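Local structure of endo-beta-mannanase (Rhizomucor miehei, 4QP0) at residues Gly169-Asn174 with Leu214-Asp219; Thr254-Pro259 with Met291-Leu296. The protein probably hydrolyses internal beta-1,4-mannosidic linkages in mannans, galactomannans and glucomannans at random, as a secreted TIM-barrel enzyme of glycoside hydrolase family 5. One frame throughout, in Å; residues are numbered along the deposited sequence.

Contact 1 of 2, residues Gly169-Asn174 with Leu214-Asp219; sequences GWEIAN and LVAVGD
Leu214 opens the parallel pairing by offering its carbonyl O to Trp170 N at 2.9 Å. Val215 follows on the same face of the sheet as Trp170. Its CG1, anti to the backbone N (chi1 -176°), lies 3.9 Å from Trp170 O, and both residues pack against the helices outside the barrel. Ala216 works in two directions: its N donates to Trp170 O at 2.9 Å, and its O accepts Ile172 N at 3.2 Å. Beyond the regular strand the ladder gains one more rung, from Ala173 N to Val217 O, while Val217 CG2 meets Ile172 CD1 at 4.3 Å beside helix 192-209. At Gly218 the chain has a positive phi and no side chain, and the carboxylate of Glu171 settles against bare backbone, OE1 3.5 Å from Gly218 CA. This glutamate points into the barrel of the TIM fold, where OE1 is held by a salt bridge to Arg53 and a hydrogen bond from Thr106. The two strands are thus joined almost wholly through main chain, which leaves the buried carboxylate of Glu171 dependent on other strands of the barrel for the polar partners named, Arg53 and Thr106.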
# COMPACT_ATOMS: atom_id res chain seq x y z
N GLY A 169 -4.75 3.04 -8.10
CA GLY A 169 -4.94 1.62 -8.22
C GLY A 169 -5.26 1.00 -6.88
O GLY A 169 -5.10 1.64 -5.85
N TRP A 170 -5.71 -0.25 -6.92
CA TRP A 170 -6.04 -1.03 -5.72
C TRP A 170 -4.93 -1.92 -5.23
O TRP A 170 -4.22 -2.54 -6.03
CB TRP A 170 -7.25 -1.91 -6.00
CG TRP A 170 -8.42 -1.14 -6.53
CD1 TRP A 170 -8.94 -1.16 -7.81
CD2 TRP A 170 -9.24 -0.17 -5.79
NE1 TRP A 170 -10.01 -0.30 -7.92
CE2 TRP A 170 -10.24 0.33 -6.74
CE3 TRP A 170 -9.25 0.31 -4.48
CZ2 TRP A 170 -11.20 1.26 -6.38
CZ3 TRP A 170 -10.23 1.25 -4.12
CH2 TRP A 170 -11.18 1.72 -5.05
N GLU A 171 -4.77 -2.00 -3.92
CA GLU A 171 -3.88 -2.98 -3.32
C GLU A 171 -4.69 -3.94 -2.48
O GLU A 171 -5.52 -3.51 -1.67
CB GLU A 171 -2.81 -2.30 -2.46
CG GLU A 171 -1.98 -1.27 -3.21
CD GLU A 171 -0.63 -1.06 -2.58
OE1 GLU A 171 -0.56 -0.89 -1.33
OE2 GLU A 171 0.36 -1.08 -3.33
N ILE A 172 -4.43 -5.23 -2.68
CA ILE A 172 -5.16 -6.31 -1.99
C ILE A 172 -5.08 -6.21 -0.46
O ILE A 172 -6.11 -6.12 0.21
CB ILE A 172 -4.64 -7.70 -2.43
CG1 ILE A 172 -4.95 -7.94 -3.92
CG2 ILE A 172 -5.24 -8.80 -1.56
CD1 ILE A 172 -4.17 -9.08 -4.55
N ALA A 173 -3.86 -6.22 0.07
CA ALA A 173 -3.63 -6.15 1.51
C ALA A 173 -2.26 -5.57 1.82
O ALA A 173 -1.34 -5.66 1.02
CB ALA A 173 -3.76 -7.53 2.12
N ASN A 174 -2.14 -4.98 3.00
CA ASN A 174 -0.88 -4.44 3.46
C ASN A 174 0.01 -5.52 4.06
O ASN A 174 -0.38 -6.23 4.99
CB ASN A 174 -1.12 -3.32 4.48
CG ASN A 174 0.15 -2.63 4.87
OD1 ASN A 174 0.93 -2.20 4.02
ND2 ASN A 174 0.37 -2.50 6.18
N LEU A 214 -5.35 -0.13 -12.03
CA LEU A 214 -4.25 -1.05 -11.79
C LEU A 214 -4.47 -1.79 -10.48
O LEU A 214 -5.20 -1.33 -9.59
CB LEU A 214 -2.91 -0.31 -11.75
CG LEU A 214 -2.57 0.56 -12.96
CD1 LEU A 214 -1.20 1.19 -12.75
CD2 LEU A 214 -2.59 -0.24 -14.26
N VAL A 215 -3.85 -2.96 -10.37
CA VAL A 215 -3.93 -3.75 -9.16
C VAL A 215 -2.52 -4.18 -8.78
O VAL A 215 -1.73 -4.56 -9.64
CB VAL A 215 -4.86 -4.98 -9.33
CG1 VAL A 215 -5.02 -5.74 -8.03
CG2 VAL A 215 -6.21 -4.53 -9.84
N ALA A 216 -2.21 -4.09 -7.48
CA ALA A 216 -0.99 -4.64 -6.91
C ALA A 216 -1.31 -5.36 -5.61
O ALA A 216 -2.48 -5.43 -5.22
CB ALA A 216 0.04 -3.55 -6.69
N VAL A 217 -0.30 -5.91 -4.94
CA VAL A 217 -0.54 -6.58 -3.66
C VAL A 217 -0.42 -5.61 -2.50
O VAL A 217 -1.33 -5.52 -1.68
CB VAL A 217 0.38 -7.79 -3.45
CG1 VAL A 217 0.17 -8.41 -2.07
CG2 VAL A 217 0.14 -8.82 -4.54
N GLY A 218 0.69 -4.87 -2.46
CA GLY A 218 1.01 -3.99 -1.33
C GLY A 218 1.92 -4.67 -0.32
O GLY A 218 1.95 -4.28 0.85
N ASP A 219 2.65 -5.69 -0.77
CA ASP A 219 3.54 -6.47 0.10
C ASP A 219 4.88 -5.78 0.31
O ASP A 219 5.17 -4.77 -0.33
CB ASP A 219 3.76 -7.89 -0.44
CG ASP A 219 4.53 -7.93 -1.77
OD1 ASP A 219 4.08 -7.30 -2.77
OD2 ASP A 219 5.58 -8.62 -1.84

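Contact 2 of 2, residues Thr254-Pro259 with Met291-Leu296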
# COMPACT_ATOMS: atom_id res chain seq x y z
N THR A 254 5.14 -4.27 -5.65
CA THR A 254 5.40 -3.40 -4.53
C THR A 254 6.41 -4.02 -3.58
O THR A 254 6.39 -5.23 -3.34
CB THR A 254 4.12 -3.11 -3.73
OG1 THR A 254 3.36 -4.32 -3.63
CG2 THR A 254 3.28 -2.07 -4.44
N PHE A 255 7.29 -3.18 -3.06
CA PHE A 255 8.17 -3.55 -1.98
C PHE A 255 8.42 -2.42 -0.97
O PHE A 255 8.27 -1.23 -1.27
CB PHE A 255 9.48 -4.16 -2.51
CG PHE A 255 10.48 -3.15 -3.03
CD1 PHE A 255 11.60 -2.82 -2.28
CD2 PHE A 255 10.32 -2.58 -4.28
CE1 PHE A 255 12.54 -1.91 -2.75
CE2 PHE A 255 11.26 -1.67 -4.77
CZ PHE A 255 12.37 -1.34 -4.01
N HIS A 256 8.76 -2.82 0.25
CA HIS A 256 8.96 -1.90 1.36
C HIS A 256 10.38 -1.99 1.79
O HIS A 256 11.07 -2.96 1.49
CB HIS A 256 8.03 -2.27 2.51
CG HIS A 256 6.56 -2.20 2.15
ND1 HIS A 256 5.60 -2.04 3.08
CD2 HIS A 256 5.91 -2.24 0.92
CE1 HIS A 256 4.40 -2.00 2.47
NE2 HIS A 256 4.59 -2.13 1.15
N LEU A 257 10.85 -0.96 2.50
CA LEU A 257 12.20 -0.94 3.04
C LEU A 257 12.23 -0.48 4.49
O LEU A 257 11.95 0.68 4.79
CB LEU A 257 13.13 -0.08 2.16
CG LEU A 257 14.60 0.08 2.58
CD1 LEU A 257 15.27 -1.27 2.78
CD2 LEU A 257 15.36 0.92 1.56
N TYR A 258 12.56 -1.41 5.39
CA TYR A 258 12.70 -1.15 6.82
C TYR A 258 13.89 -1.92 7.40
O TYR A 258 13.71 -3.00 7.99
CB TYR A 258 11.40 -1.49 7.57
CG TYR A 258 10.25 -0.55 7.26
CD1 TYR A 258 10.20 0.72 7.84
CD2 TYR A 258 9.24 -0.92 6.38
CE1 TYR A 258 9.16 1.59 7.56
CE2 TYR A 258 8.20 -0.06 6.10
CZ TYR A 258 8.16 1.20 6.69
OH TYR A 258 7.12 2.07 6.41
N PRO A 259 15.11 -1.36 7.24
CA PRO A 259 16.32 -2.07 7.68
C PRO A 259 16.42 -2.27 9.20
O PRO A 259 16.97 -3.28 9.64
CB PRO A 259 17.47 -1.18 7.18
CG PRO A 259 16.86 0.15 6.95
CD PRO A 259 15.43 -0.09 6.57
N MET A 291 8.80 1.08 -4.66
CA MET A 291 9.19 1.02 -3.26
C MET A 291 8.20 1.91 -2.54
O MET A 291 8.43 3.10 -2.34
CB MET A 291 10.62 1.50 -3.04
CG MET A 291 11.07 1.46 -1.59
SD MET A 291 12.86 1.55 -1.44
CE MET A 291 13.21 3.25 -1.90
N GLU A 292 7.06 1.32 -2.18
CA GLU A 292 5.92 2.13 -1.77
C GLU A 292 5.95 2.47 -0.29
O GLU A 292 5.18 3.32 0.15
CB GLU A 292 4.63 1.42 -2.13
CG GLU A 292 4.49 0.04 -1.49
CD GLU A 292 3.07 -0.45 -1.55
OE1 GLU A 292 2.26 0.26 -2.19
OE2 GLU A 292 2.77 -1.52 -0.98
N GLU A 293 6.81 1.79 0.46
CA GLU A 293 7.11 2.17 1.84
C GLU A 293 8.61 2.13 2.05
O GLU A 293 9.27 1.15 1.70
CB GLU A 293 6.46 1.21 2.84
CG GLU A 293 5.07 1.61 3.30
CD GLU A 293 4.55 0.76 4.45
OE1 GLU A 293 5.24 0.62 5.48
OE2 GLU A 293 3.42 0.22 4.33
N TYR A 294 9.15 3.21 2.60
CA TYR A 294 10.48 3.17 3.19
C TYR A 294 10.58 4.15 4.33
O TYR A 294 9.87 5.16 4.36
CB TYR A 294 11.60 3.36 2.15
CG TYR A 294 11.64 4.67 1.44
CD1 TYR A 294 12.48 5.70 1.87
CD2 TYR A 294 10.89 4.88 0.29
CE1 TYR A 294 12.54 6.91 1.19
CE2 TYR A 294 10.93 6.08 -0.39
CZ TYR A 294 11.76 7.09 0.06
OH TYR A 294 11.81 8.29 -0.61
N GLY A 295 11.42 3.83 5.30
CA GLY A 295 11.55 4.67 6.47
C GLY A 295 12.76 4.41 7.32
O GLY A 295 13.28 3.29 7.35
N LEU A 296 13.21 5.45 8.01
CA LEU A 296 14.21 5.35 9.05
C LEU A 296 13.73 6.12 10.28
O LEU A 296 13.08 7.17 10.15
CB LEU A 296 15.57 5.86 8.55
CG LEU A 296 16.22 4.96 7.49
CD1 LEU A 296 17.44 5.64 6.88
CD2 LEU A 296 16.58 3.59 8.06
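His256 turns its CG anti to its carbonyl carbon (chi1 -61°), while Glu292 folds its CG between backbone N and carbonyl carbon (chi1 58°) and then runs extended, and the imidazole edge and the carboxylate meet. His256 NE2 donates to Glu292 OE2 at 2.9 Å; the oxygen lies near the ring plane and is approached on its anti side, with ring and carboxylate planes 65° apart. The other carboxylate oxygen of Glu292 is salt-bridged to Arg53, and His256 ND1 bonds to Glu175. Glu293 comes over a face of the same imidazole, its CB 3.6 Å from the ring centroid in a CH-pi contact. At its far end Glu293 OE1 accepts the hydroxyl of Tyr258, OH to OE1 2.5 Å, again on the anti side, and Arg53 grips OE2. A beta bulge shifts the register by one between Phe255 and His256, which is consistent with two successive glutamates reaching one histidine. The parallel strands, sixth and seventh of the TIM barrel, belong to a beta-alpha-beta unit connected through helix 270-284; in family 5 the seventh strand carries the nucleophile near its C-terminal end, a position Glu293 probably occupies. On the opposite face of the sheet the contact is apolar. Met291 CB covers one face of the Phe255 ring, 3.5 Å from CZ, and its sulfur completes a Met-aromatic contact obliquely, SD 3.7 Å from CE1 of Phe255. Farther along, Leu257 CB meets Tyr294 CB at 3.8 Å, and Leu257 N bonds to Glu293 O at 2.8 Å.

How the contacts relate
Both contacts are buried and join parallel strands of one barrel, but they share no strand: contact 1 pairs the fourth with the fifth and contact 2 the sixth with the seventh, their centres about 15 Å apart. Contact 1 lies nearer the centre of the chain and relies on main-chain bonds; contact 2 buries more surface and adds a network of polar side chains. They meet inside the barrel, where Glu171 OE2 comes within 2.6 Å of Glu292 OE1, a close approach of like-charged groups, with Arg53 salt-bridged to both glutamates. A probable hydrogen bond of 3.0 Å from Gly218 N to Thr254 OG1 also connects the two pairs.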